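Local structure of cytochrome P450 (Bacillus megaterium, 5L92) at residues G54-L59 with F345-H350; W47-Y52 with E311-W316. The protein binds corticosterone beside a thiolate-ligated heme and, as a cytochrome P450, probably uses molecular oxygen to hydroxylate steroids. All blocks are in the same frame, centred on the assembly; numbering follows the deposited sequence.

Contact 1. Residues G54-L59 with F345-H350; sequences GVKEVL and FGRGIH. With HEM (protoporphyrin IX containing Fe), chain C.
Leu59 and Arg347 meet along their apolar parts: CD1 of Leu59 lies 4.1 Å from CB of Arg347 and just as far from CA of Gly346. With CG set beside its own backbone N (chi1 -67°), the leucine reaches over the backbone of 346-347. The second van der Waals contact belongs to Lys56, whose CD comes within 3.1 Å of NH1 of Arg347, a tight fit for a methylene against a guanidinium.

The charges do not pair with each other. Lys56 NZ stays 5.0 Å from Arg347 NH1. Glu60, one turn beyond Lys56 on the same helix, takes the charge of Arg347 in a salt bridge and makes a weak, long ion pair with Lys56. Its carboxylate probably offsets the like charges.

Polar bridging across the gap falls to one water, 2.9 Å from both Leu59 O and Ile349 N, accepting from that amide. The backbone angles of Gly348 call for glycine: a CB would press on the carbonyl oxygens of both Arg347 and Leu59.

The heme takes the far side of 345-350. His350 ND1 donates a hydrogen bond to the propionate oxygen O2D at 2.7 Å, with the ring edge turned to the carboxylate, while CD1 and CE1 of Phe345 rest obliquely near the pyrrole carbons C1B, C2B and C3B. Gly346 backs onto a propionate arm that would crowd any side chain.

The loop 345-350 begins the P450 heme-binding signature that runs on to the axial ligand Cys352 and helix 355-372; it packs against helix 52-60, with Arg294 of strand 294-296 touching both Leu59 and His350.

Contact 2. Residues W47-Y52 with E311-W316; sequences WDVFHY and EHVVPW
Trp47 points the edge of its indole at Glu311, and NE1 donates to OE1 at 2.9 Å in an almost perfectly straight bond. The oxygen lies in the ring plane, but the indole N-H arrives from above the carboxylate plane, the two flat groups being turned 39° apart. Beyond CG the glutamate is extended (chi2 159°), which carries its carboxylate out to the indole; OE1 also accepts from Lys308 N. A phenylalanine in place of Trp47 would probably leave OE1 of Glu311 without its indole donor and the carboxylate freer to turn.

At the other end Trp316 is held on three sides. Its NE1 gives a straight bond to Asp48 OD1 at 3.1 Å, in the indole plane yet well above the carboxylate plane, and Asp48 OD2 is engaged by Arg44 in a salt bridge. Phe50 lies over one face of Trp316 as an offset stack, its ring and the five-membered ring tilted by only 8° with centroids 4.7 Å apart. Val314 CG1 sits over the opposite face of the indole, toward its rim.

Between these ends Val49 and Val313 cross on the Trp47 side of the sheet, CG2 of Val49 3.7 Å from CG1 of Val313. Asp48 and Val314 run alongside each other on the other side. The backbones are laced by four hydrogen bonds: Trp47 N to His312 O, Val314 N to Trp47 O, Val49 N to Val314 O and Trp316 N to Val49 O.

This is the parallel pair at the centre of the mixed sheet in the P450 fold, strand 46-49 lying between 38-41 and 312-315, and 312-315 paired in turn with the antiparallel strand 294-296 that carries the heme-binding Arg294.

Helix 52-60 follows directly on strand 46-49, so the first segments of the two contacts are neighbours along the chain, and the contact centres lie about 11 Å apart. Contact 2 is the more buried and the more regular, a sheet pairing locked by backbone hydrogen bonds and by indoles tied to carboxylates. Contact 1 is smaller and only partly buried, relying on aliphatic packing, a water and an arginine whose charge is met by Glu60, with the heme on its far side. They also touch: Val55 CG2 packs against Val49 O, at its strand's end, and Trp316 N, before helix 317-320, and Arg347 makes a weak hydrogen bond to Tyr52. Arg294, on strand 294-296, lies close to both.

Contact 1. Residues G54-L59 with F345-H350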
ATOM      1  N   GLY A  54      15.706  -6.898  12.461  1.00 31.36           N
ATOM      2  CA  GLY A  54      16.291  -5.754  11.779  1.00 30.73           C
ATOM      3  C   GLY A  54      15.242  -4.822  11.201  1.00 29.66           C
ATOM      4  O   GLY A  54      15.327  -3.595  11.356  1.00 28.33           O
ATOM      5  N   VAL A  55      14.249  -5.386  10.505  1.00 27.95           N
ATOM      6  CA  VAL A  55      13.185  -4.550   9.957  1.00 28.16           C
ATOM      7  C   VAL A  55      12.486  -3.801  11.086  1.00 29.57           C
ATOM      8  O   VAL A  55      12.268  -2.581  11.010  1.00 28.34           O
ATOM      9  CB  VAL A  55      12.196  -5.398   9.131  1.00 27.21           C
ATOM     10  CG1 VAL A  55      10.952  -4.589   8.782  1.00 27.30           C
ATOM     11  CG2 VAL A  55      12.845  -5.920   7.849  1.00 25.61           C
ATOM     12  N   LYS A  56      12.162  -4.514  12.170  1.00 30.08           N
ATOM     13  CA  LYS A  56      11.518  -3.900  13.322  1.00 32.23           C
ATOM     14  C   LYS A  56      12.353  -2.753  13.886  1.00 32.79           C
ATOM     15  O   LYS A  56      11.823  -1.676  14.166  1.00 32.15           O
ATOM     16  CB  LYS A  56      11.282  -4.959  14.400  1.00 37.19           C
ATOM     17  CG  LYS A  56      10.725  -4.391  15.722  1.00 45.09           C
ATOM     18  CD  LYS A  56      10.268  -5.494  16.694  1.00 53.40           C
ATOM     19  CE  LYS A  56      11.435  -6.091  17.475  1.00 60.29           C
ATOM     20  NZ  LYS A  56      11.848  -5.159  18.564  1.00 69.15           N
ATOM     21  N   GLU A  57      13.663  -2.981  14.074  1.00 32.97           N
ATOM     22  CA  GLU A  57      14.524  -1.973  14.671  1.00 34.41           C
ATOM     23  C   GLU A  57      14.636  -0.735  13.787  1.00 32.43           C
ATOM     24  O   GLU A  57      14.580   0.396  14.280  1.00 32.56           O
ATOM     25  CB  GLU A  57      15.897  -2.575  14.939  1.00 39.20           C
ATOM     26  CG  GLU A  57      16.796  -1.745  15.812  1.00 49.95           C
ATOM     27  CD  GLU A  57      17.903  -2.584  16.451  1.00 70.86           C
ATOM     28  OE1 GLU A  57      18.155  -3.716  15.971  1.00 73.65           O
ATOM     29  OE2 GLU A  57      18.514  -2.121  17.441  1.00 75.45           O
ATOM     30  N   VAL A  58      14.793  -0.932  12.477  1.00 29.31           N
ATOM     31  CA  VAL A  58      14.901   0.193  11.559  1.00 29.14           C
ATOM     32  C   VAL A  58      13.657   1.044  11.615  1.00 29.32           C
ATOM     33  O   VAL A  58      13.746   2.283  11.632  1.00 28.40           O
ATOM     34  CB  VAL A  58      15.186  -0.290  10.125  1.00 27.26           C
ATOM     35  CG1 VAL A  58      14.898   0.849   9.093  1.00 26.98           C
ATOM     36  CG2 VAL A  58      16.657  -0.783  10.027  1.00 26.93           C
ATOM     37  N   LEU A  59      12.472   0.407  11.616  1.00 28.44           N
ATOM     38  CA  LEU A  59      11.221   1.160  11.612  1.00 28.79           C
ATOM     39  C   LEU A  59      10.875   1.761  12.974  1.00 30.45           C
ATOM     40  O   LEU A  59      10.199   2.787  13.019  1.00 29.76           O
ATOM     41  CB  LEU A  59      10.062   0.288  11.118  1.00 28.82           C
ATOM     42  CG  LEU A  59      10.073  -0.158   9.667  1.00 28.53           C
ATOM     43  CD1 LEU A  59       8.849  -0.997   9.376  1.00 29.83           C
ATOM     44  CD2 LEU A  59      10.186   1.026   8.692  1.00 29.27           C
ATOM     45  N   PHE A 345       1.749  -3.045   7.484  1.00 25.13           N
ATOM     46  CA  PHE A 345       1.396  -1.646   7.607  1.00 25.71           C
ATOM     47  C   PHE A 345       2.521  -0.819   8.212  1.00 25.89           C
ATOM     48  O   PHE A 345       2.288   0.318   8.629  1.00 25.95           O
ATOM     49  CB  PHE A 345       0.141  -1.493   8.465  1.00 25.81           C
ATOM     50  CG  PHE A 345      -1.096  -2.048   7.829  1.00 26.12           C
ATOM     51  CD1 PHE A 345      -1.577  -1.529   6.658  1.00 25.61           C
ATOM     52  CD2 PHE A 345      -1.768  -3.127   8.410  1.00 28.15           C
ATOM     53  CE1 PHE A 345      -2.710  -2.041   6.078  1.00 25.64           C
ATOM     54  CE2 PHE A 345      -2.924  -3.627   7.825  1.00 27.05           C
ATOM     55  CZ  PHE A 345      -3.377  -3.099   6.660  1.00 27.30           C
ATOM     56  N   GLY A 346       3.723  -1.373   8.288  1.00 26.01           N
ATOM     57  CA  GLY A 346       4.795  -0.696   8.963  1.00 27.91           C
ATOM     58  C   GLY A 346       4.774  -0.993  10.448  1.00 29.51           C
ATOM     59  O   GLY A 346       4.202  -1.964  10.901  1.00 29.03           O
ATOM     60  N   ARG A 347       5.370  -0.081  11.207  1.00 30.32           N
ATOM     61  CA  ARG A 347       5.655  -0.273  12.618  1.00 31.39           C
ATOM     62  C   ARG A 347       6.233   1.017  13.180  1.00 31.34           C
ATOM     63  O   ARG A 347       7.229   1.523  12.660  1.00 28.91           O
ATOM     64  CB  ARG A 347       6.666  -1.417  12.822  1.00 34.71           C
ATOM     65  CG  ARG A 347       7.261  -1.498  14.248  1.00 39.49           C
ATOM     66  CD  ARG A 347       6.261  -2.036  15.253  1.00 45.65           C
ATOM     67  NE  ARG A 347       5.963  -3.429  14.957  1.00 56.95           N
ATOM     68  CZ  ARG A 347       6.495  -4.481  15.581  1.00 58.04           C
ATOM     69  NH1 ARG A 347       7.356  -4.331  16.585  1.00 56.03           N
ATOM     70  NH2 ARG A 347       6.151  -5.703  15.194  1.00 50.55           N
ATOM     71  N   GLY A 348       5.687   1.504  14.279  1.00 31.12           N
ATOM     72  CA  GLY A 348       6.173   2.730  14.862  1.00 32.26           C
ATOM     73  C   GLY A 348       5.309   3.917  14.499  1.00 29.61           C
ATOM     74  O   GLY A 348       4.136   3.800  14.156  1.00 28.74           O
ATOM     75  N   ILE A 349       5.926   5.096  14.554  1.00 30.89           N
ATOM     76  CA  ILE A 349       5.117   6.313  14.422  1.00 30.94           C
ATOM     77  C   ILE A 349       4.506   6.479  13.040  1.00 30.76           C
ATOM     78  O   ILE A 349       3.516   7.199  12.910  1.00 31.05           O
ATOM     79  CB  ILE A 349       5.943   7.556  14.776  1.00 32.41           C
ATOM     80  CG1 ILE A 349       7.009   7.804  13.693  1.00 32.53           C
ATOM     81  CG2 ILE A 349       6.591   7.351  16.119  1.00 32.69           C
ATOM     82  CD1 ILE A 349       7.632   9.142  13.777  1.00 33.34           C
ATOM     83  N   HIS A 350       5.037   5.835  12.000  1.00 29.44           N
ATOM     84  CA  HIS A 350       4.472   5.982  10.667  1.00 29.27           C
ATOM     85  C   HIS A 350       3.526   4.851  10.301  1.00 28.14           C
ATOM     86  O   HIS A 350       3.098   4.779   9.138  1.00 27.26           O
ATOM     87  CB  HIS A 350       5.569   6.080   9.595  1.00 28.55           C
ATOM     88  CG  HIS A 350       6.437   7.280   9.727  1.00 30.43           C
ATOM     89  ND1 HIS A 350       6.034   8.541   9.336  1.00 31.20           N
ATOM     90  CD2 HIS A 350       7.702   7.410  10.192  1.00 31.85           C
ATOM     91  CE1 HIS A 350       7.016   9.395   9.561  1.00 32.24           C
ATOM     92  NE2 HIS A 350       8.036   8.738  10.084  1.00 31.61           N
TER
HETATM   93  CHA HEM C 501       1.713   4.577   5.786  1.00 26.11           C
HETATM   94  CHB HEM C 501       0.930   0.156   3.847  1.00 24.31           C
HETATM   95  CHC HEM C 501      -3.599   1.339   2.754  1.00 25.51           C
HETATM   96  CHD HEM C 501      -2.630   5.849   4.225  1.00 26.34           C
HETATM   97  C1A HEM C 501       1.862   3.253   5.392  1.00 25.59           C
HETATM   98  C2A HEM C 501       3.024   2.432   5.651  1.00 25.52           C
HETATM   99  C3A HEM C 501       2.811   1.225   5.106  1.00 25.46           C
HETATM  100  C4A HEM C 501       1.497   1.224   4.507  1.00 25.00           C
HETATM  101  CMA HEM C 501       3.784   0.029   5.135  1.00 25.60           C
HETATM  102  CAA HEM C 501       4.306   2.879   6.406  1.00 25.60           C
HETATM  103  CBA HEM C 501       5.112   3.918   5.625  1.00 26.25           C
HETATM  104  CGA HEM C 501       6.499   4.100   6.184  1.00 27.06           C
HETATM  105  O1A HEM C 501       6.770   3.703   7.325  1.00 25.97           O
HETATM  106  O2A HEM C 501       7.378   4.631   5.485  1.00 28.18           O
HETATM  107  C1B HEM C 501      -0.370   0.043   3.414  1.00 24.65           C
HETATM  108  C2B HEM C 501      -1.049  -1.158   2.949  1.00 25.53           C
HETATM  109  C3B HEM C 501      -2.305  -0.799   2.636  1.00 25.72           C
HETATM  110  C4B HEM C 501      -2.442   0.622   2.886  1.00 25.22           C
HETATM  111  CMB HEM C 501      -0.416  -2.562   2.887  1.00 24.70           C
HETATM  112  CAB HEM C 501      -3.492  -1.650   2.137  1.00 25.76           C
HETATM  113  CBB HEM C 501      -3.583  -2.973   2.349  1.00 27.93           C
HETATM  114  C1C HEM C 501      -3.734   2.673   3.064  1.00 25.88           C
HETATM  115  C2C HEM C 501      -4.892   3.484   2.805  1.00 26.40           C
HETATM  116  C3C HEM C 501      -4.629   4.708   3.224  1.00 27.20           C
HETATM  117  C4C HEM C 501      -3.281   4.750   3.722  1.00 25.62           C
HETATM  118  CMC HEM C 501      -6.245   3.024   2.203  1.00 26.76           C
HETATM  119  CAC HEM C 501      -5.640   5.853   3.084  1.00 27.57           C
HETATM  120  CBC HEM C 501      -6.048   6.519   4.159  1.00 32.84           C
HETATM  121  C1D HEM C 501      -1.380   5.912   4.770  1.00 26.38           C
HETATM  122  C2D HEM C 501      -0.771   7.112   5.307  1.00 27.87           C
HETATM  123  C3D HEM C 501       0.447   6.776   5.758  1.00 28.09           C
HETATM  124  C4D HEM C 501       0.625   5.352   5.491  1.00 27.22           C
HETATM  125  CMD HEM C 501      -1.479   8.493   5.304  1.00 27.92           C
HETATM  126  CAD HEM C 501       1.513   7.677   6.428  1.00 28.95           C
HETATM  127  CBD HEM C 501       1.398   7.621   7.964  1.00 29.65           C
HETATM  128  CGD HEM C 501       2.504   8.361   8.690  1.00 31.41           C
HETATM  129  O1D HEM C 501       2.325   8.723   9.875  1.00 32.45           O
HETATM  130  O2D HEM C 501       3.604   8.589   8.124  1.00 31.70           O
HETATM  131  NA  HEM C 501       0.927   2.500   4.694  1.00 26.91           N
HETATM  132  NB  HEM C 501      -1.249   1.101   3.340  1.00 25.96           N
HETATM  133  NC  HEM C 501      -2.760   3.486   3.617  1.00 27.49           N
HETATM  134  ND  HEM C 501      -0.486   4.879   4.872  1.00 27.57           N
HETATM  135 FE   HEM C 501      -0.960   2.980   4.203  1.00 22.92          FE
HETATM  136  O   HOH W   1       8.831   4.675  14.663  1.00 33.47           O

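Contact 2. Residues W47-Y52 with E311-W316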
ATOM      1  N   TRP A  47      21.727  -0.334   2.033  1.00 26.05           N
ATOM      2  CA  TRP A  47      21.753  -1.432   2.988  1.00 27.59           C
ATOM      3  C   TRP A  47      20.399  -2.126   2.978  1.00 26.78           C
ATOM      4  O   TRP A  47      19.409  -1.540   3.406  1.00 25.91           O
ATOM      5  CB  TRP A  47      22.016  -0.942   4.409  1.00 27.59           C
ATOM      6  CG  TRP A  47      23.325  -0.416   4.655  1.00 28.77           C
ATOM      7  CD1 TRP A  47      23.704   0.875   4.581  1.00 29.76           C
ATOM      8  CD2 TRP A  47      24.474  -1.158   5.038  1.00 29.76           C
ATOM      9  NE1 TRP A  47      25.012   1.003   4.923  1.00 31.11           N
ATOM     10  CE2 TRP A  47      25.521  -0.239   5.189  1.00 30.86           C
ATOM     11  CE3 TRP A  47      24.718  -2.511   5.282  1.00 30.59           C
ATOM     12  CZ2 TRP A  47      26.805  -0.619   5.566  1.00 31.63           C
ATOM     13  CZ3 TRP A  47      26.003  -2.897   5.658  1.00 32.18           C
ATOM     14  CH2 TRP A  47      27.031  -1.946   5.798  1.00 32.62           C
ATOM     15  N   ASP A  48      20.370  -3.363   2.508  1.00 26.81           N
ATOM     16  CA  ASP A  48      19.211  -4.228   2.639  1.00 27.42           C
ATOM     17  C   ASP A  48      19.137  -4.825   4.044  1.00 27.85           C
ATOM     18  O   ASP A  48      20.161  -5.175   4.638  1.00 28.23           O
ATOM     19  CB  ASP A  48      19.294  -5.343   1.610  1.00 27.90           C
ATOM     20  CG  ASP A  48      19.115  -4.846   0.204  1.00 28.73           C
ATOM     21  OD1 ASP A  48      18.295  -3.941  -0.037  1.00 27.45           O
ATOM     22  OD2 ASP A  48      19.796  -5.386  -0.677  1.00 35.17           O
ATOM     23  N   VAL A  49      17.919  -4.907   4.585  1.00 26.08           N
ATOM     24  CA  VAL A  49      17.657  -5.497   5.908  1.00 27.26           C
ATOM     25  C   VAL A  49      16.540  -6.538   5.759  1.00 26.48           C
ATOM     26  O   VAL A  49      15.386  -6.189   5.468  1.00 25.25           O
ATOM     27  CB  VAL A  49      17.286  -4.419   6.924  1.00 26.87           C
ATOM     28  CG1 VAL A  49      16.937  -5.016   8.270  1.00 27.51           C
ATOM     29  CG2 VAL A  49      18.447  -3.416   7.059  1.00 25.56           C
ATOM     30  N   PHE A  50      16.873  -7.806   5.996  1.00 26.91           N
ATOM     31  CA  PHE A  50      15.982  -8.902   5.639  1.00 26.95           C
ATOM     32  C   PHE A  50      15.371  -9.644   6.818  1.00 26.74           C
ATOM     33  O   PHE A  50      14.397 -10.370   6.621  1.00 25.94           O
ATOM     34  CB  PHE A  50      16.722  -9.928   4.774  1.00 27.80           C
ATOM     35  CG  PHE A  50      17.128  -9.420   3.412  1.00 27.36           C
ATOM     36  CD1 PHE A  50      16.225  -9.371   2.371  1.00 26.48           C
ATOM     37  CD2 PHE A  50      18.432  -9.034   3.160  1.00 28.32           C
ATOM     38  CE1 PHE A  50      16.609  -8.899   1.096  1.00 27.64           C
ATOM     39  CE2 PHE A  50      18.816  -8.586   1.900  1.00 29.22           C
ATOM     40  CZ  PHE A  50      17.898  -8.513   0.871  1.00 28.87           C
ATOM     41  N   HIS A  51      15.937  -9.550   8.000  1.00 27.61           N
ATOM     42  CA  HIS A  51      15.414 -10.313   9.115  1.00 28.64           C
ATOM     43  C   HIS A  51      14.479  -9.455   9.936  1.00 28.56           C
ATOM     44  O   HIS A  51      14.565  -8.222   9.946  1.00 27.66           O
ATOM     45  CB  HIS A  51      16.537 -10.891   9.984  1.00 29.44           C
ATOM     46  CG  HIS A  51      17.352  -9.871  10.718  1.00 31.49           C
ATOM     47  ND1 HIS A  51      17.954  -8.791  10.097  1.00 31.22           N
ATOM     48  CD2 HIS A  51      17.697  -9.794  12.026  1.00 32.58           C
ATOM     49  CE1 HIS A  51      18.623  -8.094  10.997  1.00 33.29           C
ATOM     50  NE2 HIS A  51      18.478  -8.677  12.175  1.00 32.85           N
ATOM     51  N   TYR A  52      13.566 -10.145  10.616  1.00 27.80           N
ATOM     52  CA  TYR A  52      12.447  -9.495  11.298  1.00 27.97           C
ATOM     53  C   TYR A  52      12.933  -8.479  12.308  1.00 29.71           C
ATOM     54  O   TYR A  52      12.403  -7.362  12.393  1.00 28.50           O
ATOM     55  CB  TYR A  52      11.581 -10.547  11.993  1.00 27.92           C
ATOM     56  CG  TYR A  52      10.327 -10.040  12.655  1.00 28.60           C
ATOM     57  CD1 TYR A  52      10.375  -9.327  13.851  1.00 30.53           C
ATOM     58  CD2 TYR A  52       9.089 -10.297  12.101  1.00 28.23           C
ATOM     59  CE1 TYR A  52       9.208  -8.881  14.450  1.00 31.30           C
ATOM     60  CE2 TYR A  52       7.946  -9.859  12.683  1.00 28.42           C
ATOM     61  CZ  TYR A  52       8.000  -9.162  13.861  1.00 30.40           C
ATOM     62  OH  TYR A  52       6.819  -8.749  14.415  1.00 32.62           O
ATOM     63  N   GLU A 311      23.677   7.219   4.445  1.00 35.08           N
ATOM     64  CA  GLU A 311      23.411   6.044   3.624  1.00 33.30           C
ATOM     65  C   GLU A 311      21.925   5.618   3.683  1.00 32.51           C
ATOM     66  O   GLU A 311      21.240   5.776   4.699  1.00 32.29           O
ATOM     67  CB  GLU A 311      24.338   4.924   4.068  1.00 35.10           C
ATOM     68  CG  GLU A 311      25.756   5.097   3.483  1.00 37.80           C
ATOM     69  CD  GLU A 311      26.831   4.369   4.218  1.00 39.23           C
ATOM     70  OE1 GLU A 311      26.529   3.519   5.063  1.00 37.82           O
ATOM     71  OE2 GLU A 311      28.017   4.665   3.961  1.00 49.74           O
ATOM     72  N   HIS A 312      21.424   5.098   2.565  1.00 32.46           N
ATOM     73  CA  HIS A 312      20.044   4.625   2.487  1.00 31.46           C
ATOM     74  C   HIS A 312      19.921   3.181   2.988  1.00 28.16           C
ATOM     75  O   HIS A 312      20.838   2.376   2.833  1.00 26.38           O
ATOM     76  CB  HIS A 312      19.527   4.699   1.044  1.00 32.77           C
ATOM     77  CG  HIS A 312      19.475   6.084   0.479  1.00 38.71           C
ATOM     78  ND1 HIS A 312      19.984   7.182   1.134  1.00 44.67           N
ATOM     79  CD2 HIS A 312      18.999   6.543  -0.704  1.00 45.78           C
ATOM     80  CE1 HIS A 312      19.826   8.257   0.383  1.00 45.73           C
ATOM     81  NE2 HIS A 312      19.222   7.897  -0.734  1.00 46.45           N
ATOM     82  N   VAL A 313      18.752   2.854   3.551  1.00 26.08           N
ATOM     83  CA  VAL A 313      18.450   1.544   4.120  1.00 26.42           C
ATOM     84  C   VAL A 313      17.111   1.086   3.555  1.00 26.45           C
ATOM     85  O   VAL A 313      16.182   1.887   3.434  1.00 26.35           O
ATOM     86  CB  VAL A 313      18.403   1.585   5.674  1.00 26.79           C
ATOM     87  CG1 VAL A 313      18.155   0.211   6.276  1.00 26.78           C
ATOM     88  CG2 VAL A 313      19.649   2.155   6.211  1.00 27.16           C
ATOM     89  N   VAL A 314      17.012  -0.188   3.208  1.00 25.87           N
ATOM     90  CA  VAL A 314      15.770  -0.754   2.674  1.00 26.06           C
ATOM     91  C   VAL A 314      15.363  -1.917   3.571  1.00 26.00           C
ATOM     92  O   VAL A 314      15.891  -3.014   3.500  1.00 25.47           O
ATOM     93  CB  VAL A 314      15.960  -1.215   1.208  1.00 27.30           C
ATOM     94  CG1 VAL A 314      14.665  -1.830   0.647  1.00 27.49           C
ATOM     95  CG2 VAL A 314      16.390  -0.034   0.342  1.00 28.50           C
ATOM     96  N   PRO A 315      14.450  -1.669   4.530  1.00 25.58           N
ATOM     97  CA  PRO A 315      13.887  -2.787   5.295  1.00 24.99           C
ATOM     98  C   PRO A 315      12.823  -3.520   4.486  1.00 24.66           C
ATOM     99  O   PRO A 315      11.879  -2.920   3.969  1.00 24.97           O
ATOM    100  CB  PRO A 315      13.307  -2.103   6.537  1.00 25.06           C
ATOM    101  CG  PRO A 315      13.005  -0.697   6.090  1.00 25.83           C
ATOM    102  CD  PRO A 315      14.127  -0.364   5.134  1.00 25.93           C
ATOM    103  N   TRP A 316      12.997  -4.827   4.371  1.00 24.26           N
ATOM    104  CA  TRP A 316      12.134  -5.671   3.558  1.00 24.48           C
ATOM    105  C   TRP A 316      11.090  -6.347   4.447  1.00 24.86           C
ATOM    106  O   TRP A 316      11.286  -7.469   4.918  1.00 24.29           O
ATOM    107  CB  TRP A 316      12.969  -6.701   2.817  1.00 24.90           C
ATOM    108  CG  TRP A 316      13.838  -6.105   1.694  1.00 24.89           C
ATOM    109  CD1 TRP A 316      15.105  -5.621   1.807  1.00 25.80           C
ATOM    110  CD2 TRP A 316      13.477  -5.950   0.319  1.00 25.83           C
ATOM    111  NE1 TRP A 316      15.565  -5.188   0.585  1.00 26.35           N
ATOM    112  CE2 TRP A 316      14.581  -5.378  -0.349  1.00 25.99           C
ATOM    113  CE3 TRP A 316      12.341  -6.276  -0.420  1.00 25.40           C
ATOM    114  CZ2 TRP A 316      14.575  -5.107  -1.720  1.00 25.65           C
ATOM    115  CZ3 TRP A 316      12.316  -5.992  -1.778  1.00 25.58           C
ATOM    116  CH2 TRP A 316      13.434  -5.408  -2.421  1.00 25.84           C
TER